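Local coordinates for hypothetical protein TM1553 (Thermotoga maritima, PDB 1VRM), which belongs to the ApbE family and, like its relatives, probably transfers FMN from FAD onto a threonine of target flavoproteins, at residues A[23-28]-A[51-56]; A[29-34]-A[188-193]; A[163-168]-A[271-276]; A[173-178]-A[194-199]; A[207-212]-A[223-228]. All blocks are in the same frame, centred on the assembly; numbering follows the deposited sequence.

Contact 1. Residues A[23-28]-A[51-56]; sequences DFALGT and DMKRIT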
# COMPACT_ATOMS: atom_id res chain seq x y z
N ASP A 23 4.86 4.65 -16.69
CA ASP A 23 4.89 6.07 -16.31
C ASP A 23 5.15 6.11 -14.79
O ASP A 23 5.55 5.09 -14.19
CB ASP A 23 3.58 6.79 -16.68
CG ASP A 23 3.78 8.31 -16.97
OD1 ASP A 23 4.48 9.03 -16.18
OD2 ASP A 23 3.24 8.80 -17.98
N PHE A 24 4.94 7.29 -14.20
CA PHE A 24 5.17 7.53 -12.80
C PHE A 24 3.84 8.05 -12.23
O PHE A 24 3.23 9.01 -12.76
CB PHE A 24 6.34 8.51 -12.64
CG PHE A 24 7.62 7.92 -13.14
CD1 PHE A 24 8.38 7.15 -12.34
CD2 PHE A 24 8.02 8.10 -14.44
CE1 PHE A 24 9.58 6.56 -12.78
CE2 PHE A 24 9.22 7.49 -14.91
CZ PHE A 24 9.97 6.72 -14.07
N ALA A 25 3.40 7.40 -11.16
CA ALA A 25 2.21 7.82 -10.45
C ALA A 25 2.30 7.16 -9.09
O ALA A 25 3.08 6.22 -8.93
CB ALA A 25 0.94 7.36 -11.20
N LEU A 26 1.43 7.56 -8.17
CA LEU A 26 1.28 6.92 -6.87
C LEU A 26 2.61 6.90 -6.11
O LEU A 26 2.91 5.99 -5.33
CB LEU A 26 0.70 5.53 -7.06
CG LEU A 26 -0.67 5.41 -7.78
CD1 LEU A 26 -0.93 4.03 -8.27
CD2 LEU A 26 -1.76 5.90 -6.80
N GLY A 27 3.42 7.93 -6.36
CA GLY A 27 4.73 8.06 -5.79
C GLY A 27 5.77 7.03 -6.20
O GLY A 27 6.79 6.91 -5.54
N THR A 28 5.55 6.37 -7.32
CA THR A 28 6.38 5.27 -7.74
C THR A 28 6.33 5.17 -9.26
O THR A 28 5.89 6.11 -9.95
CB THR A 28 5.92 3.96 -7.01
OG1 THR A 28 6.89 2.91 -7.16
CG2 THR A 28 4.51 3.49 -7.43
N ASP A 51 -6.62 7.46 -14.22
CA ASP A 51 -7.19 7.19 -12.86
C ASP A 51 -6.08 7.10 -11.80
O ASP A 51 -6.24 7.60 -10.68
CB ASP A 51 -8.02 5.95 -12.88
CG ASP A 51 -8.93 5.85 -11.69
OD1 ASP A 51 -9.72 6.79 -11.51
OD2 ASP A 51 -8.86 4.82 -10.95
N MSE A 52 -4.98 6.46 -12.15
CA MSE A 52 -3.86 6.33 -11.19
C MSE A 52 -3.33 7.71 -10.81
O MSE A 52 -3.05 7.98 -9.62
CB MSE A 52 -2.74 5.44 -11.74
CG MSE A 52 -3.19 4.05 -11.82
SE MSE A 52 -1.69 3.01 -12.72
CE MSE A 52 -1.51 1.58 -11.32
N LYS A 53 -3.19 8.58 -11.80
CA LYS A 53 -2.76 9.95 -11.54
C LYS A 53 -3.80 10.73 -10.75
O LYS A 53 -3.45 11.46 -9.80
CB LYS A 53 -2.39 10.67 -12.83
CG LYS A 53 -1.15 10.07 -13.50
CD LYS A 53 -0.86 10.74 -14.81
CE LYS A 53 0.50 10.30 -15.34
NZ LYS A 53 1.53 10.29 -14.26
N ARG A 54 -5.06 10.55 -11.08
CA ARG A 54 -6.14 11.21 -10.36
C ARG A 54 -6.09 10.88 -8.85
O ARG A 54 -6.15 11.74 -8.00
CB ARG A 54 -7.47 10.75 -10.93
CG ARG A 54 -8.68 11.36 -10.23
CD ARG A 54 -9.97 10.77 -10.74
NE ARG A 54 -10.10 9.39 -10.35
CZ ARG A 54 -10.52 9.02 -9.14
NH1 ARG A 54 -10.88 9.95 -8.24
NH2 ARG A 54 -10.59 7.74 -8.83
N ILE A 55 -5.97 9.60 -8.55
CA ILE A 55 -5.89 9.09 -7.17
C ILE A 55 -4.61 9.65 -6.50
O ILE A 55 -4.61 10.00 -5.32
CB ILE A 55 -5.90 7.53 -7.17
CG1 ILE A 55 -7.27 7.09 -7.60
CG2 ILE A 55 -5.38 6.99 -5.85
CD1 ILE A 55 -7.31 5.64 -7.93
N THR A 56 -3.52 9.74 -7.26
CA THR A 56 -2.26 10.28 -6.75
C THR A 56 -2.46 11.67 -6.13
O THR A 56 -1.96 11.95 -5.03
CB THR A 56 -1.16 10.36 -7.83
OG1 THR A 56 -0.89 9.04 -8.34
CG2 THR A 56 0.14 10.87 -7.25
O HOH W 1 4.01 11.14 -14.40
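Asp23 and Lys53 meet first, their side chains crossing at about a right angle. In the one of two lysine conformers described here, OD1 of Asp23 lies 3.7 Å from NZ of Lys53, a long salt bridge, and water 1 links them, donating to Asp23 OD1 and accepting from Lys53 NZ. The same carboxylate oxygen also accepts from the backbone N of Phe24 on its anti lone pair. Ala25 then brings its methyl against the helix, with CB 4.2 Å from Met52 CB and close to CG of Lys53. In the type I' turn from Ala25 to Thr28, connecting strands 19-25 and 28-35, Leu26 N donates to Thr56 OG1 (2.8 Å, 145° at the hydrogen). With chi1 at -60°, OG1 of Thr56 lies beside its own backbone N and donates back to Met52 O at 2.7 Å, so one hydroxyl ties the turn to the helix. CD1 of Leu26 reaches the selenomethionine methyl, Met52 CE, at 4.0 Å, and CD2 rests 3.9 Å from Ile55 CG2. The chemistry is graded: a long ion pair bridged by one water, an apolar middle, and a hydroxyl whose proton is committed to the helix, leaving it an acceptor for the turn.

Contact 2. Residues A[29-34]-A[188-193]; sequences SVRIVV and FVEAGG
Phe188 takes the crowded position between its backbone N and carbonyl carbon (chi1 66°), which swings its ring over Val33 on the neighbouring strand. Val33 CB stands over one face, 3.9 Å from the ring centroid and 21° off the normal, a CH-pi contact; CG2 comes to 3.4 Å from Phe188 CZ. Arg31 leaves its strand with CG opposite the backbone N (chi1 178°) and stays extended to NE, bringing the guanidinium to the edge of that ring. The two planes are perpendicular, and Phe188 CZ lies over the centre of one guanidinium face. Glu190 OE1 is 3.7 Å from Arg31 NH1, in the conformer given a long salt bridge; the firmer partner of this arginine is Glu20, at NE. The opposite face of the sheet is aliphatic: Val30 CG1 lies 3.8 Å from Ala191 CB, and Ile32 and Val189 run side by side beneath helices 41-58 and 166-181. Between these faces the backbones pair twice at Arg31 with Glu190 and twice at Val33 with Phe188. Gly192 N adds a bond to Ser29 O (3.0 Å). This is regular antiparallel pairing between two inner strands of the eight-stranded sheet, one face under helices, the other charged and aromatic.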
# COMPACT_ATOMS: atom_id res chain seq x y z
N SER A 29 6.86 4.08 -9.78
CA SER A 29 6.74 3.77 -11.19
C SER A 29 5.55 2.82 -11.33
O SER A 29 5.29 1.99 -10.45
CB SER A 29 8.02 3.14 -11.74
OG SER A 29 8.38 2.08 -10.92
N VAL A 30 4.83 2.94 -12.45
CA VAL A 30 3.68 2.11 -12.78
C VAL A 30 3.86 1.49 -14.15
O VAL A 30 4.55 2.05 -15.00
CB VAL A 30 2.35 2.88 -12.68
CG1 VAL A 30 2.18 3.50 -11.30
CG2 VAL A 30 2.24 3.95 -13.72
N ARG A 31 3.25 0.33 -14.35
CA ARG A 31 3.31 -0.41 -15.59
C ARG A 31 1.93 -0.98 -15.83
O ARG A 31 1.32 -1.60 -14.93
CB ARG A 31 4.38 -1.47 -15.49
CG ARG A 31 4.55 -2.35 -16.66
CD ARG A 31 5.64 -3.31 -16.25
NE ARG A 31 5.99 -4.16 -17.33
CZ ARG A 31 6.63 -5.30 -17.20
NH1 ARG A 31 6.96 -5.75 -15.99
NH2 ARG A 31 6.90 -6.00 -18.29
N ILE A 32 1.40 -0.76 -17.01
CA ILE A 32 0.07 -1.19 -17.33
C ILE A 32 0.20 -2.09 -18.56
O ILE A 32 0.73 -1.66 -19.57
CB ILE A 32 -0.80 0.03 -17.66
CG1 ILE A 32 -0.92 1.02 -16.48
CG2 ILE A 32 -2.20 -0.42 -18.11
CD1 ILE A 32 -1.18 2.44 -16.91
N VAL A 33 -0.24 -3.34 -18.48
CA VAL A 33 -0.03 -4.31 -19.56
C VAL A 33 -1.39 -4.90 -19.84
O VAL A 33 -2.04 -5.48 -18.96
CB VAL A 33 0.94 -5.39 -19.17
CG1 VAL A 33 0.95 -6.51 -20.18
CG2 VAL A 33 2.31 -4.80 -18.93
N VAL A 34 -1.87 -4.69 -21.06
CA VAL A 34 -3.27 -4.97 -21.40
C VAL A 34 -3.38 -5.53 -22.80
O VAL A 34 -2.71 -5.09 -23.72
CB VAL A 34 -4.22 -3.77 -21.09
CG1 VAL A 34 -3.95 -2.58 -21.97
CG2 VAL A 34 -5.67 -4.23 -21.12
N PHE A 188 -2.18 -7.11 -16.64
CA PHE A 188 -1.90 -6.81 -15.24
C PHE A 188 -1.54 -5.35 -15.12
O PHE A 188 -1.20 -4.68 -16.11
CB PHE A 188 -0.79 -7.69 -14.68
CG PHE A 188 0.55 -7.44 -15.29
CD1 PHE A 188 1.39 -6.46 -14.75
CD2 PHE A 188 0.98 -8.20 -16.37
CE1 PHE A 188 2.60 -6.21 -15.32
CE2 PHE A 188 2.21 -7.98 -16.93
CZ PHE A 188 3.01 -6.96 -16.39
N VAL A 189 -1.68 -4.84 -13.91
CA VAL A 189 -1.19 -3.52 -13.59
C VAL A 189 -0.25 -3.62 -12.40
O VAL A 189 -0.52 -4.40 -11.49
CB VAL A 189 -2.31 -2.57 -13.23
CG1 VAL A 189 -1.79 -1.14 -13.05
CG2 VAL A 189 -3.42 -2.61 -14.28
N GLU A 190 0.79 -2.81 -12.41
CA GLU A 190 1.83 -2.85 -11.37
C GLU A 190 2.08 -1.42 -10.94
O GLU A 190 2.08 -0.50 -11.76
CB GLU A 190 3.09 -3.45 -11.95
CG GLU A 190 4.18 -3.70 -10.98
CD GLU A 190 5.38 -4.38 -11.64
OE1 GLU A 190 5.28 -4.74 -12.84
OE2 GLU A 190 6.42 -4.54 -10.96
N ALA A 191 2.28 -1.25 -9.64
CA ALA A 191 2.70 0.04 -9.09
C ALA A 191 3.66 -0.27 -7.98
O ALA A 191 3.31 -0.94 -7.01
CB ALA A 191 1.52 0.84 -8.61
N GLY A 192 4.89 0.17 -8.15
CA GLY A 192 5.91 -0.01 -7.13
C GLY A 192 5.98 -1.43 -6.59
O GLY A 192 6.01 -1.66 -5.36
N GLY A 193 5.98 -2.40 -7.47
CA GLY A 193 6.09 -3.79 -6.90
C GLY A 193 4.84 -4.36 -6.16
O GLY A 193 4.90 -5.30 -5.31

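Contact 3. Residues A[163-168]-A[271-276]; sequences GGIAKG and DATTAD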
# COMPACT_ATOMS: atom_id res chain seq x y z
N GLY A 163 -0.74 6.34 2.11
CA GLY A 163 0.29 5.75 1.28
C GLY A 163 0.37 4.23 1.46
O GLY A 163 0.91 3.53 0.58
N GLY A 164 -0.14 3.70 2.58
CA GLY A 164 -0.06 2.26 2.85
C GLY A 164 -1.17 1.46 2.19
O GLY A 164 -1.15 0.23 2.25
N ILE A 165 -2.14 2.14 1.57
CA ILE A 165 -3.29 1.48 0.96
C ILE A 165 -3.63 2.01 -0.45
O ILE A 165 -4.36 1.37 -1.21
CB ILE A 165 -4.54 1.54 1.95
CG1 ILE A 165 -5.64 0.58 1.55
CG2 ILE A 165 -5.03 3.00 2.14
CD1 ILE A 165 -6.76 0.49 2.57
N ALA A 166 -3.11 3.20 -0.79
CA ALA A 166 -3.56 3.89 -2.00
C ALA A 166 -3.14 3.19 -3.28
O ALA A 166 -3.90 3.20 -4.25
CB ALA A 166 -3.03 5.31 -2.00
N LYS A 167 -1.96 2.57 -3.29
CA LYS A 167 -1.55 1.80 -4.47
C LYS A 167 -2.50 0.64 -4.71
O LYS A 167 -2.94 0.42 -5.84
CB LYS A 167 -0.10 1.29 -4.41
CG LYS A 167 0.98 2.36 -4.55
CD LYS A 167 2.36 1.70 -4.72
CE LYS A 167 2.84 1.03 -3.48
NZ LYS A 167 3.13 2.06 -2.43
N GLY A 168 -2.84 -0.12 -3.65
CA GLY A 168 -3.77 -1.22 -3.79
C GLY A 168 -5.12 -0.77 -4.29
O GLY A 168 -5.75 -1.41 -5.15
N ASP A 271 -7.51 -9.17 -3.52
CA ASP A 271 -7.51 -7.86 -4.09
C ASP A 271 -6.32 -7.08 -3.60
O ASP A 271 -5.66 -7.42 -2.58
CB ASP A 271 -8.79 -7.10 -3.83
CG ASP A 271 -9.07 -6.95 -2.39
OD1 ASP A 271 -8.34 -6.26 -1.70
OD2 ASP A 271 -10.06 -7.57 -1.94
N ALA A 272 -5.97 -6.06 -4.37
CA ALA A 272 -4.76 -5.36 -4.07
C ALA A 272 -4.87 -4.44 -2.85
O ALA A 272 -3.87 -4.19 -2.19
CB ALA A 272 -4.32 -4.57 -5.27
N THR A 273 -6.06 -3.91 -2.58
CA THR A 273 -6.27 -3.10 -1.42
C THR A 273 -5.89 -3.92 -0.15
O THR A 273 -5.15 -3.44 0.72
CB THR A 273 -7.72 -2.61 -1.33
OG1 THR A 273 -8.03 -1.85 -2.50
CG2 THR A 273 -7.89 -1.76 -0.09
N THR A 274 -6.42 -5.13 -0.06
CA THR A 274 -6.12 -6.03 1.05
C THR A 274 -4.61 -6.36 1.11
O THR A 274 -3.99 -6.29 2.17
CB THR A 274 -6.92 -7.31 0.92
OG1 THR A 274 -8.30 -6.96 0.97
CG2 THR A 274 -6.59 -8.34 2.02
N ALA A 275 -4.02 -6.70 -0.03
CA ALA A 275 -2.64 -7.11 -0.07
C ALA A 275 -1.76 -5.94 0.37
O ALA A 275 -0.78 -6.13 1.09
CB ALA A 275 -2.24 -7.58 -1.48
N ASP A 276 -2.09 -4.72 -0.09
CA ASP A 276 -1.29 -3.52 0.23
C ASP A 276 -1.39 -3.20 1.75
O ASP A 276 -0.37 -3.07 2.42
CB ASP A 276 -1.78 -2.34 -0.63
CG ASP A 276 -0.85 -1.17 -0.65
OD1 ASP A 276 0.30 -1.31 -0.22
OD2 ASP A 276 -1.31 -0.09 -1.16
O HOH W 2 0.31 1.91 -1.29
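Asp276 reaches across to the start of helix 166-181 with its CG anti to the backbone N (chi1 -165°), and this conformation places OD2 among the amides of the first turn. Gly168 N donates to it at 2.9 Å, with 159° at the hydrogen, approaching from above the carboxylate plane and not within it. Water 2 is the second donor to OD2, at 2.6 Å. That water also accepts from both N and NZ of Lys167. The lysine chain is bent at its last two torsions, curling the ammonium back to the water beside its own backbone. The link between Lys167 NZ and Asp276 is therefore carried by the water, not by direct contact.

Gly168 lets the two helices come very close: its CA is 3.9 Å from CA of Thr273 and 3.4 Å from Ala272 O, a CA-H...O contact. Thr273 splits its branches, CG2 touching Ile165 CG1 at 3.6 Å, OG1 turning to its hydrogen-bond partner Asp172. At the start of helix 272-296, Asp271 is the N-cap: its OD1 accepts from N and OG1 of Thr274, the first at 2.8 Å.

Asp276 OD1 hydrogen-bonds an unidentified bound ligand, and Asp194 OD2 lies close by. A glycine-rich turn leading into one helix, faced by an aspartate in the first turns of another, thus lies beside a bound molecule that may mark a pocket, consistent with a site for cofactor or substrate in this ApbE-family protein.

Contact 4. Residues A[173-178]-A[194-199]; sequences RARQIA and DVRIIG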
# COMPACT_ATOMS: atom_id res chain seq x y z
N ARG A 173 -8.99 -0.41 -8.75
CA ARG A 173 -9.72 0.45 -9.69
C ARG A 173 -9.25 0.22 -11.13
O ARG A 173 -10.06 0.16 -12.06
CB ARG A 173 -9.59 1.91 -9.33
CG ARG A 173 -10.67 2.25 -8.32
CD ARG A 173 -10.84 3.69 -8.14
NE ARG A 173 -11.04 4.39 -9.39
CZ ARG A 173 -12.20 4.67 -9.95
NH1 ARG A 173 -13.33 4.32 -9.34
NH2 ARG A 173 -12.23 5.35 -11.10
N ALA A 174 -7.96 0.11 -11.31
CA ALA A 174 -7.41 -0.11 -12.63
C ALA A 174 -7.99 -1.36 -13.29
O ALA A 174 -8.37 -1.31 -14.46
CB ALA A 174 -5.90 -0.15 -12.58
N ARG A 175 -8.03 -2.48 -12.57
CA ARG A 175 -8.66 -3.67 -13.10
C ARG A 175 -10.12 -3.44 -13.46
O ARG A 175 -10.60 -3.86 -14.52
CB ARG A 175 -8.58 -4.78 -12.07
CG ARG A 175 -9.40 -6.03 -12.45
CD ARG A 175 -9.13 -7.17 -11.50
NE ARG A 175 -10.04 -8.26 -11.74
CZ ARG A 175 -11.31 -8.24 -11.30
NH1 ARG A 175 -11.82 -7.20 -10.63
NH2 ARG A 175 -12.08 -9.26 -11.58
N GLN A 176 -10.87 -2.74 -12.60
CA GLN A 176 -12.29 -2.47 -12.82
C GLN A 176 -12.45 -1.66 -14.11
O GLN A 176 -13.36 -1.92 -14.91
CB GLN A 176 -12.93 -1.71 -11.64
CG GLN A 176 -12.94 -2.43 -10.24
CD GLN A 176 -13.20 -1.42 -9.02
OE1 GLN A 176 -13.70 -0.27 -9.21
NE2 GLN A 176 -12.89 -1.88 -7.79
N ILE A 177 -11.58 -0.69 -14.31
CA ILE A 177 -11.60 0.15 -15.53
C ILE A 177 -11.40 -0.72 -16.77
O ILE A 177 -12.18 -0.66 -17.73
CB ILE A 177 -10.56 1.31 -15.46
CG1 ILE A 177 -10.98 2.31 -14.39
CG2 ILE A 177 -10.37 1.96 -16.81
CD1 ILE A 177 -9.92 3.26 -13.96
N ALA A 178 -10.38 -1.57 -16.74
CA ALA A 178 -10.08 -2.41 -17.90
C ALA A 178 -11.28 -3.29 -18.24
O ALA A 178 -11.67 -3.42 -19.41
CB ALA A 178 -8.87 -3.25 -17.61
N ASP A 194 3.72 -3.73 -6.38
CA ASP A 194 2.39 -4.30 -6.12
C ASP A 194 1.79 -4.62 -7.49
O ASP A 194 1.93 -3.83 -8.43
CB ASP A 194 1.50 -3.32 -5.40
CG ASP A 194 2.02 -2.96 -3.97
OD1 ASP A 194 3.02 -3.57 -3.53
OD2 ASP A 194 1.41 -2.06 -3.34
N VAL A 195 1.05 -5.72 -7.61
CA VAL A 195 0.50 -6.14 -8.88
C VAL A 195 -0.96 -6.60 -8.71
O VAL A 195 -1.31 -7.29 -7.71
CB VAL A 195 1.30 -7.33 -9.46
CG1 VAL A 195 0.72 -7.79 -10.77
CG2 VAL A 195 2.79 -6.95 -9.68
N ARG A 196 -1.81 -6.18 -9.63
CA ARG A 196 -3.18 -6.69 -9.74
C ARG A 196 -3.37 -7.32 -11.13
O ARG A 196 -3.07 -6.69 -12.14
CB ARG A 196 -4.20 -5.60 -9.52
CG ARG A 196 -5.61 -6.06 -9.51
CD ARG A 196 -5.92 -6.84 -8.24
NE ARG A 196 -7.33 -6.91 -7.99
CZ ARG A 196 -8.04 -7.95 -8.29
NH1 ARG A 196 -7.46 -8.94 -8.89
NH2 ARG A 196 -9.32 -7.97 -8.07
N ILE A 197 -3.82 -8.57 -11.17
CA ILE A 197 -4.06 -9.25 -12.42
C ILE A 197 -5.42 -8.76 -12.99
O ILE A 197 -6.46 -8.82 -12.32
CB ILE A 197 -4.07 -10.77 -12.27
CG1 ILE A 197 -2.80 -11.29 -11.61
CG2 ILE A 197 -4.36 -11.47 -13.59
CD1 ILE A 197 -1.54 -10.81 -12.19
N ILE A 198 -5.40 -8.39 -14.27
CA ILE A 198 -6.62 -8.06 -14.99
C ILE A 198 -7.34 -9.31 -15.47
O ILE A 198 -8.55 -9.50 -15.22
CB ILE A 198 -6.39 -7.11 -16.17
CG1 ILE A 198 -5.86 -5.76 -15.69
CG2 ILE A 198 -7.68 -6.95 -17.00
CD1 ILE A 198 -5.34 -4.84 -16.83
N GLY A 199 -6.57 -10.16 -16.15
CA GLY A 199 -7.04 -11.47 -16.61
C GLY A 199 -5.84 -12.29 -16.96
O GLY A 199 -4.75 -11.77 -17.13
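Arg175 lies across Arg196 where helix 166-181 packs on the antiparallel sheet, at strand 194-197, in a layered alpha/beta arrangement. Their guanidinium planes are only 6° apart, although the chains themselves run at a slant to each other. Arg175 is stretched out, with CG opposite its backbone N (chi1 172°), and lays CD over the centre of the Arg196 guanidinium, 3.5 Å from CZ. In return Arg196 NH2 lies over a face of the Arg175 group. Arg175 NH1 and Arg196 NH2 come to 3.7 Å, so the contact is made by the CD methylene on a flat face, despite the like charges. Arg196 is bent at chi2 and held from outside: NE forms a salt bridge with Asp172, and NH1 donates to Gly228 O. These bonds fix the plane on which Arg175 rests, and Asp172 probably offsets some of the positive charge. Arg175 CD also sits 3.2 Å from Ile197 O, which lies near the plane of the Arg175 guanidinium, at its edge. The strand then bends, and a classic bulge sets Ile198 and Gly199 together opposite Gly187. Beyond Arg175, the methyl of Ala178 closes the packing, its CB lying 3.9 Å from both CG2 and CD1 of Ile198.

Contact 5. Residues A[207-212]-A[223-228]; sequences WVIGVK and IYLKSG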
# COMPACT_ATOMS: atom_id res chain seq x y z
N TRP A 207 0.33 -15.46 -14.77
CA TRP A 207 1.44 -14.53 -14.84
C TRP A 207 2.47 -14.99 -13.83
O TRP A 207 2.15 -15.36 -12.70
CB TRP A 207 1.01 -13.12 -14.54
CG TRP A 207 0.01 -12.60 -15.53
CD1 TRP A 207 -1.34 -12.69 -15.46
CD2 TRP A 207 0.31 -12.01 -16.77
NE1 TRP A 207 -1.91 -12.14 -16.56
CE2 TRP A 207 -0.92 -11.73 -17.41
CE3 TRP A 207 1.49 -11.67 -17.41
CZ2 TRP A 207 -0.97 -11.14 -18.65
CZ3 TRP A 207 1.42 -11.08 -18.64
CH2 TRP A 207 0.20 -10.80 -19.24
N VAL A 208 3.72 -14.91 -14.24
CA VAL A 208 4.84 -15.36 -13.40
C VAL A 208 5.47 -14.14 -12.80
O VAL A 208 5.92 -13.24 -13.52
CB VAL A 208 5.91 -16.10 -14.20
CG1 VAL A 208 6.98 -16.68 -13.21
CG2 VAL A 208 5.29 -17.20 -15.01
N ILE A 209 5.46 -14.08 -11.48
CA ILE A 209 5.86 -12.89 -10.75
C ILE A 209 7.04 -13.24 -9.85
O ILE A 209 6.98 -14.19 -9.08
CB ILE A 209 4.71 -12.30 -9.94
CG1 ILE A 209 3.55 -11.93 -10.87
CG2 ILE A 209 5.18 -11.10 -9.15
CD1 ILE A 209 2.24 -11.69 -10.21
N GLY A 210 8.10 -12.48 -10.00
CA GLY A 210 9.31 -12.67 -9.20
C GLY A 210 9.25 -11.89 -7.89
O GLY A 210 8.92 -10.72 -7.90
N VAL A 211 9.54 -12.53 -6.76
CA VAL A 211 9.63 -11.87 -5.47
C VAL A 211 11.09 -11.42 -5.36
O VAL A 211 11.99 -12.23 -5.47
CB VAL A 211 9.30 -12.82 -4.30
CG1 VAL A 211 9.46 -12.11 -2.97
CG2 VAL A 211 7.88 -13.47 -4.48
N LYS A 212 11.30 -10.11 -5.20
CA LYS A 212 12.66 -9.58 -5.25
C LYS A 212 13.39 -9.79 -3.92
O LYS A 212 12.81 -9.76 -2.84
CB LYS A 212 12.65 -8.09 -5.62
CG LYS A 212 12.10 -7.18 -4.56
N ILE A 223 6.11 -16.71 -8.11
CA ILE A 223 4.74 -17.11 -7.95
C ILE A 223 3.97 -16.99 -9.24
O ILE A 223 4.39 -16.32 -10.18
CB ILE A 223 4.04 -16.33 -6.81
CG1 ILE A 223 4.02 -14.84 -7.12
CG2 ILE A 223 4.76 -16.60 -5.50
CD1 ILE A 223 2.96 -14.07 -6.36
N TYR A 224 2.86 -17.70 -9.26
CA TYR A 224 2.06 -17.88 -10.47
C TYR A 224 0.66 -17.43 -10.15
O TYR A 224 0.03 -18.00 -9.28
CB TYR A 224 2.10 -19.35 -10.90
CG TYR A 224 3.50 -19.76 -11.28
CD1 TYR A 224 4.44 -20.10 -10.31
CD2 TYR A 224 3.88 -19.83 -12.61
CE1 TYR A 224 5.73 -20.47 -10.67
CE2 TYR A 224 5.13 -20.18 -12.96
CZ TYR A 224 6.06 -20.51 -12.00
OH TYR A 224 7.34 -20.87 -12.39
N LEU A 225 0.18 -16.39 -10.79
CA LEU A 225 -1.16 -15.85 -10.52
C LEU A 225 -1.98 -15.74 -11.81
O LEU A 225 -1.60 -15.02 -12.76
CB LEU A 225 -1.12 -14.46 -9.86
CG LEU A 225 -0.52 -14.32 -8.47
CD1 LEU A 225 -0.57 -12.84 -8.07
CD2 LEU A 225 -1.26 -15.15 -7.47
N LYS A 226 -3.09 -16.46 -11.84
CA LYS A 226 -4.11 -16.22 -12.88
C LYS A 226 -5.11 -15.14 -12.51
O LYS A 226 -5.85 -14.70 -13.35
CB LYS A 226 -4.85 -17.51 -13.31
CG LYS A 226 -4.05 -18.54 -14.10
CD LYS A 226 -4.93 -19.76 -14.58
CE LYS A 226 -6.03 -19.34 -15.59
NZ LYS A 226 -6.56 -20.54 -16.43
N SER A 227 -5.14 -14.73 -11.24
CA SER A 227 -6.08 -13.77 -10.71
C SER A 227 -5.52 -13.23 -9.40
O SER A 227 -4.51 -13.73 -8.90
CB SER A 227 -7.45 -14.41 -10.48
OG SER A 227 -7.43 -15.38 -9.42
N GLY A 228 -6.17 -12.23 -8.85
CA GLY A 228 -5.84 -11.71 -7.53
C GLY A 228 -4.73 -10.69 -7.59
O GLY A 228 -4.55 -9.98 -8.59
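Trp207 meets Leu225 at the edge of its indole: Leu225 O lies near the ring plane, 3.6 Å from Trp207 CD1. Elsewhere the indole makes edge-to-face pairs with Phe188 and Tyr18, and its NE1 donates to Gly199 O, so the rotation of the ring is fixed from several sides. The second flat group, the Tyr224 ring, stands on the other face of the hairpin beside Val208. The two side chains point the same way, and Val208 CG2 approaches the ring at a slant, 3.6 Å from CE2, while CG1 lies a little farther off.

The face that carries Trp207 is otherwise aliphatic. Ile223 has CG1 between its backbone N and carbonyl carbon (chi1 61°), which brings that atom to 3.9 Å from Ile209 CB. The far end of Ile209 goes the other way along the strand, its CD1 meeting CD1 of Leu225 at 3.7 Å. Beneath this face, Ile223 and Leu225 rest on Ile268 of strand 262-269, and Trp207 and Leu225 touch Ile197, so the hairpin lies against the large sheet through these side chains.

Four backbone bonds hold the strands together, two between Ile209 and Ile223 and two between Trp207 and Leu225. The pair at Ile209 is nearly straight, with 171° at the hydrogen for Ile209 N to Ile223 O (2.8 Å). Strands 207-212 and 219-225 thus form a twisted, two-stranded antiparallel beta hairpin, with Val208 and Tyr224 on its outer face and an apolar inner face packed on the main sheet.

From the N terminus, contact 1 closes the first, short loop, bringing helix 41-58 back onto the edge strand and its turn. Contact 2 opens inside that loop and closes far later, so the two cross; it brings strand 186-191 beside strand 28-35. Contact 3 opens before contact 2 has closed, crosses it too, and is the one contact here that joins two helices, 166-181 and 272-296. Contact 4 shares the first of these helices, crosses contact 2, and lies wholly within the span of contact 3. Contact 5, a local hairpin, follows contact 4 within that same span and joins it through Trp207 and Gly228. Asp51 with Arg173 links contacts 1 and 4.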